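Local coordinates for takeout-like protein 1 (Epiphyas postvittana, PDB 3E8T) that probably carries hydrophobic ligands in an insect, holding a ubiquinone-8 molecule along a tunnel through its interior, at residues K115-K119 / N155-G159; L58-K64 / D90-H96; I103-I108 / M174-L178. All blocks are in the same frame, centred on the assembly; numbering follows the deposited sequence. Where two conformers were deposited one is given.

Contact 1. Residues K115-K119 / N155-G159; sequences KLKLK and NAQFG. With UQ8 (Ubiquinone-8), chain B.
The curled antiparallel sheet that wraps the ubiquinone-8 tail is joined here between strands 113-133 and 155-160, Leu116 pairing with Phe158 and Leu118 with Ala156 on the face toward the ligand. The segments run antiparallel at 171°, their axes 4.7 Å apart. Lys115 with Gly159, Lys117 with Gln157 and Lys119 with Asn155 are the hydrogen-bonded pairs. Lys117 N to Gln157 O and Gln157 N to Lys117 O both measure 2.9 Å; at the far end the return bond from Asn155 N to Lys119 O is weak.

On the inner face Leu116 and Phe158 run out together from the sheet. With CG anti to the backbone N (chi1 169°), Leu116 in one of its two conformers divides its methyls: CD1 sits over one ring face of Phe158, 3.8 Å from the centroid in a CH-pi contact, while CD2 is 3.8 Å from C34 of the isoprenoid chain. The ligand meets the same ring at its edge, with C36 3.9 Å from Phe158 CE1. Leu118 reaches both neighbours with CD2, 3.5 Å from C35 of the ubiquinone and close to Ala156 CB. On this ligand side, Trp182 and Val185 of helix 182-211 pack on Phe158.

The outer face is polar. Gln157, bent at chi2, turns its amide back along its own strand, and NE2 donates to OD1 of one of the two Asn155 conformers at 2.8 Å, from above that carbonyl's plane. In that conformer OD1 also lies against the aliphatic base of Lys119. The ammonium groups of the lysines extend clear of the partner strand. Such a strongly curved antiparallel sheet, apolar on the side facing the bound lipid and polar on the other, is characteristic of the juvenile hormone binding protein fold.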
loop_
_atom_site.group_PDB
_atom_site.type_symbol
_atom_site.label_atom_id
_atom_site.label_comp_id
_atom_site.label_asym_id
_atom_site.label_seq_id
_atom_site.Cartn_x
_atom_site.Cartn_y
_atom_site.Cartn_z
ATOM N N LYS A 115 -10.318 -4.853 11.951
ATOM C CA LYS A 115 -10.086 -3.446 11.655
ATOM C C LYS A 115 -8.716 -3.106 12.241
ATOM O O LYS A 115 -8.539 -3.094 13.453
ATOM C CB LYS A 115 -11.135 -2.548 12.292
ATOM C CG LYS A 115 -10.920 -1.060 12.031
ATOM C CD LYS A 115 -12.037 -0.184 12.580
ATOM C CE LYS A 115 -11.608 1.282 12.538
ATOM N NZ LYS A 115 -12.636 2.188 13.126
ATOM N N LEU A 116 -7.743 -2.895 11.364
ATOM C CA LEU A 116 -6.408 -2.571 11.746
ATOM C C LEU A 116 -6.215 -1.079 11.426
ATOM O O LEU A 116 -6.335 -0.700 10.254
ATOM C CB LEU A 116 -5.439 -3.477 10.943
ATOM C CG LEU A 116 -3.949 -3.154 10.988
ATOM C CD1 LEU A 116 -3.510 -3.280 12.466
ATOM C CD2 LEU A 116 -3.183 -4.086 10.099
ATOM N N LYS A 117 -5.879 -0.290 12.420
ATOM C CA LYS A 117 -5.660 1.135 12.211
ATOM C C LYS A 117 -4.174 1.412 12.310
ATOM O O LYS A 117 -3.534 0.962 13.246
ATOM C CB LYS A 117 -6.376 1.957 13.277
ATOM C CG LYS A 117 -7.875 1.744 13.363
ATOM C CD LYS A 117 -8.504 2.538 14.491
ATOM C CE LYS A 117 -8.387 4.041 14.285
ATOM N NZ LYS A 117 -9.131 4.883 15.339
ATOM N N LEU A 118 -3.631 2.085 11.315
ATOM C CA LEU A 118 -2.222 2.385 11.230
ATOM C C LEU A 118 -2.056 3.905 11.244
ATOM O O LEU A 118 -2.663 4.604 10.448
ATOM C CB LEU A 118 -1.648 1.858 9.922
ATOM C CG LEU A 118 -1.844 0.388 9.662
ATOM C CD1 LEU A 118 -1.426 0.003 8.232
ATOM C CD2 LEU A 118 -1.142 -0.455 10.690
ATOM N N LYS A 119 -1.253 4.416 12.165
ATOM C CA LYS A 119 -1.050 5.846 12.294
ATOM C C LYS A 119 0.363 6.183 11.895
ATOM O O LYS A 119 1.321 5.662 12.441
ATOM C CB LYS A 119 -1.318 6.292 13.719
ATOM C CG LYS A 119 -1.274 7.796 13.886
ATOM C CD LYS A 119 -1.610 8.270 15.272
ATOM C CE LYS A 119 -1.662 9.840 15.271
ATOM N NZ LYS A 119 -1.720 10.538 16.608
ATOM N N ASN A 155 1.721 4.447 15.687
ATOM C CA ASN A 155 1.175 3.278 16.354
ATOM C C ASN A 155 0.248 2.526 15.411
ATOM O O ASN A 155 -0.008 2.937 14.297
ATOM C CB ASN A 155 0.569 3.631 17.763
ATOM C CG ASN A 155 -0.367 4.840 17.731
ATOM O OD1 ASN A 155 -1.346 4.836 17.008
ATOM N ND2 ASN A 155 -0.041 5.884 18.490
ATOM N N ALA A 156 -0.143 1.363 15.885
ATOM C CA ALA A 156 -1.117 0.558 15.205
ATOM C C ALA A 156 -2.040 -0.045 16.242
ATOM O O ALA A 156 -1.577 -0.416 17.338
ATOM C CB ALA A 156 -0.463 -0.514 14.404
ATOM N N GLN A 157 -3.324 -0.138 15.895
ATOM C CA GLN A 157 -4.311 -0.745 16.772
ATOM C C GLN A 157 -5.045 -1.828 16.067
ATOM O O GLN A 157 -5.343 -1.752 14.869
ATOM C CB GLN A 157 -5.337 0.247 17.289
ATOM C CG GLN A 157 -4.825 1.215 18.278
ATOM C CD GLN A 157 -4.345 2.397 17.608
ATOM O OE1 GLN A 157 -5.040 2.935 16.739
ATOM N NE2 GLN A 157 -3.121 2.874 17.982
ATOM N N PHE A 158 -5.301 -2.849 16.829
ATOM C CA PHE A 158 -5.838 -4.084 16.295
ATOM C C PHE A 158 -7.208 -4.332 16.849
ATOM O O PHE A 158 -7.374 -4.487 18.053
ATOM C CB PHE A 158 -4.895 -5.270 16.647
ATOM C CG PHE A 158 -3.515 -5.128 16.084
ATOM C CD1 PHE A 158 -3.126 -5.862 14.980
ATOM C CD2 PHE A 158 -2.569 -4.315 16.717
ATOM C CE1 PHE A 158 -1.895 -5.698 14.451
ATOM C CE2 PHE A 158 -1.336 -4.180 16.196
ATOM C CZ PHE A 158 -1.007 -4.840 15.061
ATOM N N GLY A 159 -8.162 -4.470 15.963
ATOM C CA GLY A 159 -9.536 -4.874 16.312
ATOM C C GLY A 159 -9.807 -6.172 15.577
ATOM O O GLY A 159 -9.705 -6.226 14.355
HETATM C C45 UQ8 B . -4.476 -11.535 13.230
HETATM C C44 UQ8 B . -3.088 -11.265 13.816
HETATM C C46 UQ8 B . -3.070 -11.716 15.253
HETATM C C43 UQ8 B . -2.670 -9.809 13.715
HETATM C C42 UQ8 B . -2.964 -9.237 12.320
HETATM C C41 UQ8 B . -2.008 -9.857 11.309
HETATM C C39 UQ8 B . -1.474 -8.792 10.375
HETATM C C40 UQ8 B . -1.637 -8.906 8.860
HETATM C C38 UQ8 B . -0.766 -7.739 10.887
HETATM C C37 UQ8 B . -0.236 -6.703 10.131
HETATM C C36 UQ8 B . 0.172 -5.630 11.141
HETATM C C34 UQ8 B . 0.613 -4.333 10.487
HETATM C C35 UQ8 B . 0.801 -3.267 11.355
HETATM C C33 UQ8 B . 0.734 -4.226 9.104
HETATM C C32 UQ8 B . 1.157 -3.134 8.353
HETATM C C31 UQ8 B . 0.522 -3.249 6.941
HETATM C C29 UQ8 B . 1.034 -2.204 5.961
HETATM C C30 UQ8 B . 2.560 -1.877 5.884
HETATM C C28 UQ8 B . 0.138 -1.535 5.134
HETATM C C27 UQ8 B . 0.476 -0.561 4.203
HETATM C C26 UQ8 B . -0.487 -0.558 3.007
HETATM C C24 UQ8 B . -0.248 0.667 2.119
HETATM C C25 UQ8 B . -0.600 2.078 2.621
HETATM C C23 UQ8 B . 0.295 0.498 0.864
HETATM C C22 UQ8 B . 0.572 1.493 -0.078
HETATM C C21 UQ8 B . 1.321 0.915 -1.279
HETATM C C19 UQ8 B . 1.978 1.948 -2.196
HETATM C C20 UQ8 B . 2.852 1.305 -3.271
HETATM C C18 UQ8 B . 0.986 2.970 -2.771
HETATM C C17 UQ8 B . 1.672 3.922 -3.761
HETATM C C16 UQ8 B . 0.880 5.220 -3.991
HETATM C C14 UQ8 B . 1.419 5.911 -5.239
HETATM C C15 UQ8 B . 2.937 5.907 -5.498
HETATM C C13 UQ8 B . 0.565 6.515 -6.159
HETATM C C12 UQ8 B . 1.022 7.136 -7.319
HETATM C C11 UQ8 B . 0.099 8.267 -7.819
HETATM C C9 UQ8 B . 0.874 9.293 -8.667
HETATM C C10 UQ8 B . 2.217 8.741 -9.175
HETATM C C8 UQ8 B . -0.012 9.744 -9.824
HETATM C C7 UQ8 B . 0.474 9.234 -11.184
HETATM C C6 UQ8 B . 1.592 10.107 -11.802
HETATM C C1 UQ8 B . 2.703 9.485 -12.385
HETATM C C1M UQ8 B . 2.760 8.092 -12.380
HETATM C C2 UQ8 B . 3.746 10.224 -12.957
HETATM O O2 UQ8 B . 4.722 9.674 -13.475
HETATM C C3 UQ8 B . 3.689 11.609 -12.962
HETATM O O3 UQ8 B . 4.705 12.326 -13.521
HETATM C C3M UQ8 B . 4.492 12.464 -14.925
HETATM C C4 UQ8 B . 2.604 12.257 -12.385
HETATM O O4 UQ8 B . 2.566 13.623 -12.400
HETATM C C4M UQ8 B . 3.768 14.169 -11.837
HETATM C C5 UQ8 B . 1.565 11.512 -11.809
HETATM O O5 UQ8 B . 0.609 12.115 -11.314
#

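Contact 2. Residues L58-K64 / D90-H96; sequences LKEGKLK and DATVKGH
Ala91 begins the contact by setting CB 3.5 Å from Lys64 O and near CD1 of Leu63, a residue of the ubiquinone-8 pocket. Thr92 is joined to Lys64 by two backbone bonds, and its carbonyl O also lies 3.7 Å from Leu63 CD1. Val93 follows on the apolar face with its two methyls parted: CG2 meets Leu63 CD1 at 3.9 Å, and CG1, anti to the backbone N (chi1 -175°), faces Leu58 CD2 at 4.1 Å. Lys94 exchanges two backbone bonds with Lys62. Its carbonyl O takes the amide of Lys62 and is also approached by Gly61 CA at 3.2 Å in a CA-H...O contact.

At Gly95 the register slips by one residue, a beta bulge formed by the detour of the chain through Glu60 and Gly61. A side chain on Gly95 would run into Leu58 CD1 and Lys59 O, and its phi of 157° would press a CB against the preceding carbonyl as well. Leu58 CD1 instead lies 3.7 Å from Gly95 C. His96 resumes the pairing: Lys59 N donates to its O at 2.8 Å, and its own N returns a bond to Lys59 O. Its ring leaves the pair, NE2 hydrogen-bonding to Asp111 OD1.

Strand 82-100 thus pairs with strand 54-77 within their beta hairpin and, through Ala91 and Val93, with strand 113-133 along its other edge. Strand 42-51 and the residues just before it adjoin segment 58-64, where Asp43 forms a salt bridge with Lys62 and Phe47 touches Leu58.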
loop_
_atom_site.group_PDB
_atom_site.type_symbol
_atom_site.label_atom_id
_atom_site.label_comp_id
_atom_site.label_asym_id
_atom_site.label_seq_id
_atom_site.Cartn_x
_atom_site.Cartn_y
_atom_site.Cartn_z
ATOM N N LEU A 58 -6.930 -13.301 4.970
ATOM C CA LEU A 58 -7.814 -12.156 4.877
ATOM C C LEU A 58 -8.572 -12.215 3.571
ATOM O O LEU A 58 -7.952 -12.278 2.490
ATOM C CB LEU A 58 -7.071 -10.844 4.979
ATOM C CG LEU A 58 -7.928 -9.596 5.138
ATOM C CD1 LEU A 58 -8.560 -9.545 6.523
ATOM C CD2 LEU A 58 -7.115 -8.328 4.863
ATOM N N LYS A 59 -9.896 -12.204 3.699
ATOM C CA LYS A 59 -10.776 -12.210 2.535
ATOM C C LYS A 59 -11.595 -10.920 2.582
ATOM O O LYS A 59 -11.831 -10.361 3.647
ATOM C CB LYS A 59 -11.704 -13.441 2.559
ATOM C CG LYS A 59 -10.959 -14.727 2.444
ATOM C CD LYS A 59 -11.915 -15.895 2.340
ATOM C CE LYS A 59 -11.300 -17.183 2.688
ATOM N NZ LYS A 59 -12.377 -18.180 2.952
ATOM N N GLU A 60 -12.045 -10.464 1.422
ATOM C CA GLU A 60 -12.803 -9.213 1.389
ATOM C C GLU A 60 -11.957 -8.056 1.928
ATOM O O GLU A 60 -12.506 -7.144 2.530
ATOM C CB GLU A 60 -14.147 -9.271 2.160
ATOM C CG GLU A 60 -15.231 -10.227 1.661
ATOM C CD GLU A 60 -16.574 -9.912 2.318
ATOM O OE1 GLU A 60 -16.724 -10.301 3.486
ATOM O OE2 GLU A 60 -17.436 -9.226 1.701
ATOM N N GLY A 61 -10.650 -8.124 1.733
ATOM C CA GLY A 61 -9.811 -7.118 2.341
ATOM C C GLY A 61 -9.988 -5.756 1.697
ATOM O O GLY A 61 -10.220 -5.649 0.496
ATOM N N LYS A 62 -9.875 -4.720 2.510
ATOM C CA LYS A 62 -10.039 -3.358 2.103
ATOM C C LYS A 62 -8.976 -2.487 2.732
ATOM O O LYS A 62 -8.759 -2.562 3.930
ATOM C CB LYS A 62 -11.349 -2.835 2.635
ATOM C CG LYS A 62 -12.595 -3.606 2.291
ATOM C CD LYS A 62 -12.974 -3.517 0.907
ATOM C CE LYS A 62 -14.395 -4.157 0.711
ATOM N NZ LYS A 62 -14.963 -3.742 -0.584
ATOM N N LEU A 63 -8.381 -1.631 1.932
ATOM C CA LEU A 63 -7.402 -0.643 2.409
ATOM C C LEU A 63 -7.967 0.752 2.186
ATOM O O LEU A 63 -8.229 1.131 1.038
ATOM C CB LEU A 63 -6.056 -0.784 1.675
ATOM C CG LEU A 63 -5.056 0.361 1.968
ATOM C CD1 LEU A 63 -4.519 0.214 3.350
ATOM C CD2 LEU A 63 -3.922 0.366 0.921
ATOM N N LYS A 64 -8.163 1.491 3.284
ATOM C CA LYS A 64 -8.649 2.850 3.225
ATOM C C LYS A 64 -7.551 3.782 3.646
ATOM O O LYS A 64 -6.805 3.493 4.577
ATOM C CB LYS A 64 -9.881 3.042 4.098
ATOM C CG LYS A 64 -10.593 4.450 3.928
ATOM C CD LYS A 64 -12.014 4.567 4.622
ATOM C CE LYS A 64 -12.471 6.035 4.807
ATOM N NZ LYS A 64 -13.782 6.289 5.529
ATOM N N ASP A 90 -2.198 7.873 7.359
ATOM C CA ASP A 90 -2.963 7.006 8.223
ATOM C C ASP A 90 -3.791 6.095 7.372
ATOM O O ASP A 90 -4.317 6.523 6.356
ATOM C CB ASP A 90 -3.884 7.798 9.167
ATOM C CG ASP A 90 -3.137 8.736 10.109
ATOM O OD1 ASP A 90 -1.926 8.577 10.310
ATOM O OD2 ASP A 90 -3.833 9.644 10.654
ATOM N N ALA A 91 -3.908 4.826 7.756
ATOM C CA ALA A 91 -4.662 3.888 6.944
ATOM C C ALA A 91 -5.398 2.915 7.809
ATOM O O ALA A 91 -5.085 2.745 8.986
ATOM C CB ALA A 91 -3.705 3.129 6.081
ATOM N N THR A 92 -6.379 2.277 7.205
ATOM C CA THR A 92 -7.086 1.201 7.868
ATOM C C THR A 92 -7.129 0.009 6.920
ATOM O O THR A 92 -7.317 0.170 5.723
ATOM C CB THR A 92 -8.535 1.595 8.347
ATOM O OG1 THR A 92 -8.497 2.570 9.403
ATOM C CG2 THR A 92 -9.238 0.431 8.952
ATOM N N VAL A 93 -6.953 -1.178 7.476
ATOM C CA VAL A 93 -7.117 -2.450 6.749
ATOM C C VAL A 93 -8.242 -3.227 7.420
ATOM O O VAL A 93 -8.220 -3.408 8.630
ATOM C CB VAL A 93 -5.834 -3.269 6.741
ATOM C CG1 VAL A 93 -6.035 -4.494 5.872
ATOM C CG2 VAL A 93 -4.646 -2.454 6.257
ATOM N N LYS A 94 -9.229 -3.602 6.628
ATOM C CA LYS A 94 -10.380 -4.326 7.111
ATOM C C LYS A 94 -10.601 -5.583 6.321
ATOM O O LYS A 94 -10.122 -5.714 5.206
ATOM C CB LYS A 94 -11.650 -3.450 7.047
ATOM C CG LYS A 94 -11.620 -2.201 7.928
ATOM C CD LYS A 94 -12.945 -1.384 7.778
ATOM C CE LYS A 94 -13.025 -0.258 8.759
ATOM N NZ LYS A 94 -14.064 0.790 8.431
ATOM N N GLY A 95 -11.352 -6.510 6.881
ATOM C CA GLY A 95 -11.762 -7.676 6.133
ATOM C C GLY A 95 -12.115 -8.834 7.030
ATOM O O GLY A 95 -12.130 -8.701 8.249
ATOM N N HIS A 96 -12.452 -9.957 6.413
ATOM C CA HIS A 96 -12.773 -11.178 7.127
ATOM C C HIS A 96 -11.510 -11.982 7.306
ATOM O O HIS A 96 -10.900 -12.412 6.306
ATOM C CB HIS A 96 -13.801 -11.965 6.292
ATOM C CG HIS A 96 -14.092 -13.323 6.798
ATOM N ND1 HIS A 96 -14.557 -14.326 5.972
ATOM C CD2 HIS A 96 -13.903 -13.880 8.004
ATOM C CE1 HIS A 96 -14.706 -15.433 6.688
ATOM N NE2 HIS A 96 -14.340 -15.178 7.937
#

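Contact 3. Residues I103-I108 / M174-L178; sequences ILILPI and MLTFL
Ile103 to Leu106 form a type II' beta turn, closed by backbone bonds from Ile103 N to Leu106 O and from Leu106 N to Ile103 O, and this turn rests on one side of helix 168-180 with no hydrogen bond between the two. Leu106 reaches from the turn to meet Phe177 reaching from the helix, and Leu106 CD1 settles over one face of the ring, 3.7 Å from its centroid and 17° off the normal, in a CH-pi contact. CG of Phe177 is anti to the backbone N (chi1 178°), which carries the ring out from the helix to the turn. There Leu104 CB lies at the ring edge, 4.1 Å from CZ, while Ile105 CG1 and the carbonyl O of Ile103 approach obliquely, the latter 3.5 Å from CE2. An alanine at Phe177 would be likely to leave Leu106 CD1 without the ring beneath it and open a gap between the turn and the helix.

The arrangement is a helix packed on the tip of a beta hairpin, at the end of the elongated fold where the isoprenoid tail of the ubiquinone terminates, far from its quinone ring; Ile108 and Leu178 both touch that ligand.

One helical turn before Phe177, Met174 bends at chi2 and chi3 and pushes its CE methyl into the inner side of the turn and the residues that follow it. CE lies 3.3 Å from CG2 in one of the two Ile103 conformers, and 3.4 Å from the carbonyl O of Pro107. Leu106 CB and Ile108 CB also pack on this methyl, Ile108 crossing the methionine at about a right angle. Farther along the helix, Leu178 CD2 meets Ile103 CG1 at 3.6 Å. Ile103 also touches Phe189 and Leu104 touches Val185, both on helix 182-211, whereas Met174 leans on Leu163 and Phe164 of the preceding loop.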
loop_
_atom_site.group_PDB
_atom_site.type_symbol
_atom_site.label_atom_id
_atom_site.label_comp_id
_atom_site.label_asym_id
_atom_site.label_seq_id
_atom_site.Cartn_x
_atom_site.Cartn_y
_atom_site.Cartn_z
ATOM N N ILE A 103 0.834 -15.939 17.975
ATOM C CA ILE A 103 1.328 -14.620 17.715
ATOM C C ILE A 103 2.403 -14.352 18.755
ATOM O O ILE A 103 2.108 -14.143 19.922
ATOM C CB ILE A 103 0.136 -13.665 17.750
ATOM C CG1 ILE A 103 0.557 -12.236 17.486
ATOM C CG2 ILE A 103 -0.646 -13.846 19.020
ATOM C CD1 ILE A 103 1.173 -12.106 16.219
ATOM N N LEU A 104 3.650 -14.376 18.295
ATOM C CA LEU A 104 4.803 -14.212 19.170
ATOM C C LEU A 104 4.766 -15.310 20.235
ATOM O O LEU A 104 4.916 -16.506 19.892
ATOM C CB LEU A 104 4.880 -12.792 19.707
ATOM C CG LEU A 104 4.723 -11.640 18.694
ATOM C CD1 LEU A 104 4.728 -10.247 19.382
ATOM C CD2 LEU A 104 5.699 -11.680 17.498
ATOM N N ILE A 105 4.439 -15.031 21.483
ATOM C CA ILE A 105 4.447 -16.018 22.552
ATOM C C ILE A 105 3.056 -16.463 22.970
ATOM O O ILE A 105 2.954 -17.256 23.897
ATOM C CB ILE A 105 5.193 -15.443 23.784
ATOM C CG1 ILE A 105 4.506 -14.223 24.374
ATOM C CG2 ILE A 105 6.682 -15.150 23.455
ATOM C CD1 ILE A 105 5.059 -13.792 25.718
ATOM N N LEU A 106 1.989 -15.989 22.316
ATOM C CA LEU A 106 0.626 -16.389 22.724
ATOM C C LEU A 106 -0.065 -17.215 21.646
ATOM O O LEU A 106 -0.044 -16.873 20.487
ATOM C CB LEU A 106 -0.241 -15.168 22.956
ATOM C CG LEU A 106 -0.029 -14.278 24.159
ATOM C CD1 LEU A 106 -1.205 -13.251 24.202
ATOM C CD2 LEU A 106 0.061 -15.102 25.455
ATOM N N PRO A 107 -0.740 -18.276 22.029
ATOM C CA PRO A 107 -1.565 -18.983 21.065
ATOM C C PRO A 107 -2.702 -18.090 20.554
ATOM O O PRO A 107 -3.211 -17.253 21.331
ATOM C CB PRO A 107 -2.097 -20.176 21.856
ATOM C CG PRO A 107 -1.324 -20.201 23.105
ATOM C CD PRO A 107 -0.748 -18.868 23.362
ATOM N N ILE A 108 -3.141 -18.349 19.328
ATOM C CA ILE A 108 -4.273 -17.593 18.777
ATOM C C ILE A 108 -5.156 -18.502 17.986
ATOM O O ILE A 108 -4.696 -19.370 17.269
ATOM C CB ILE A 108 -3.795 -16.363 17.934
ATOM C CG1 ILE A 108 -4.951 -15.424 17.614
ATOM C CG2 ILE A 108 -3.024 -16.826 16.669
ATOM C CD1 ILE A 108 -4.511 -14.071 17.127
ATOM N N MET A 174 -5.591 -10.820 24.348
ATOM C CA MET A 174 -4.917 -10.795 23.054
ATOM C C MET A 174 -4.925 -9.424 22.421
ATOM O O MET A 174 -3.921 -8.945 21.922
ATOM C CB MET A 174 -5.537 -11.785 22.123
ATOM C CG MET A 174 -5.015 -11.757 20.709
ATOM S SD MET A 174 -3.221 -12.131 20.585
ATOM C CE MET A 174 -3.273 -13.888 20.972
ATOM N N LEU A 175 -6.061 -8.743 22.492
ATOM C CA LEU A 175 -6.105 -7.428 21.871
ATOM C C LEU A 175 -5.194 -6.471 22.585
ATOM O O LEU A 175 -4.530 -5.651 21.945
ATOM C CB LEU A 175 -7.545 -6.953 21.780
ATOM C CG LEU A 175 -8.444 -7.773 20.825
ATOM C CD1 LEU A 175 -9.898 -7.315 20.950
ATOM C CD2 LEU A 175 -7.948 -7.720 19.392
ATOM N N THR A 176 -5.138 -6.562 23.906
ATOM C CA THR A 176 -4.207 -5.770 24.686
ATOM C C THR A 176 -2.749 -6.086 24.271
ATOM O O THR A 176 -1.926 -5.192 24.108
ATOM C CB THR A 176 -4.405 -6.028 26.166
ATOM O OG1 THR A 176 -5.753 -5.658 26.552
ATOM C CG2 THR A 176 -3.358 -5.308 26.998
ATOM N N PHE A 177 -2.440 -7.351 24.169
ATOM C CA PHE A 177 -1.118 -7.823 23.753
ATOM C C PHE A 177 -0.741 -7.268 22.387
ATOM O O PHE A 177 0.393 -6.823 22.208
ATOM C CB PHE A 177 -1.146 -9.352 23.774
ATOM C CG PHE A 177 0.117 -10.026 23.327
ATOM C CD1 PHE A 177 1.135 -10.227 24.215
ATOM C CD2 PHE A 177 0.260 -10.536 22.069
ATOM C CE1 PHE A 177 2.236 -10.903 23.832
ATOM C CE2 PHE A 177 1.349 -11.202 21.705
ATOM C CZ PHE A 177 2.347 -11.382 22.572
ATOM N N LEU A 178 -1.638 -7.342 21.425
ATOM C CA LEU A 178 -1.323 -6.840 20.125
ATOM C C LEU A 178 -1.030 -5.349 20.119
ATOM O O LEU A 178 -0.056 -4.876 19.502
ATOM C CB LEU A 178 -2.417 -7.186 19.133
ATOM C CG LEU A 178 -2.582 -8.663 18.869
ATOM C CD1 LEU A 178 -3.868 -8.923 18.023
ATOM C CD2 LEU A 178 -1.343 -9.250 18.199
#

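How the contacts relate
Contacts 1 and 2 lie side by side in one sheet, joined through the backbone: Leu116 N and Leu118 N are 2.8 Å from Val93 O and Ala91 O respectively, probable hydrogen bonds. Both are strand pairings, buried on the ligand side with exposed lysines on the other, but contact 1 meets the ubiquinone with several residues, contact 2 with Leu63. Contact 3, its centre about 25 Å from the chain centre, has no hydrogen bond across it and is mainly apolar side-chain packing, with carbonyl oxygens of 103-108 also touching. Ile103, Ile108, Met174 and Leu178 are buried, Ile105 and Pro107 exposed. It touches contact 1 where Phe158 meets Leu175 and Leu178; contact 2 stays about 12 Å away at the nearest atoms.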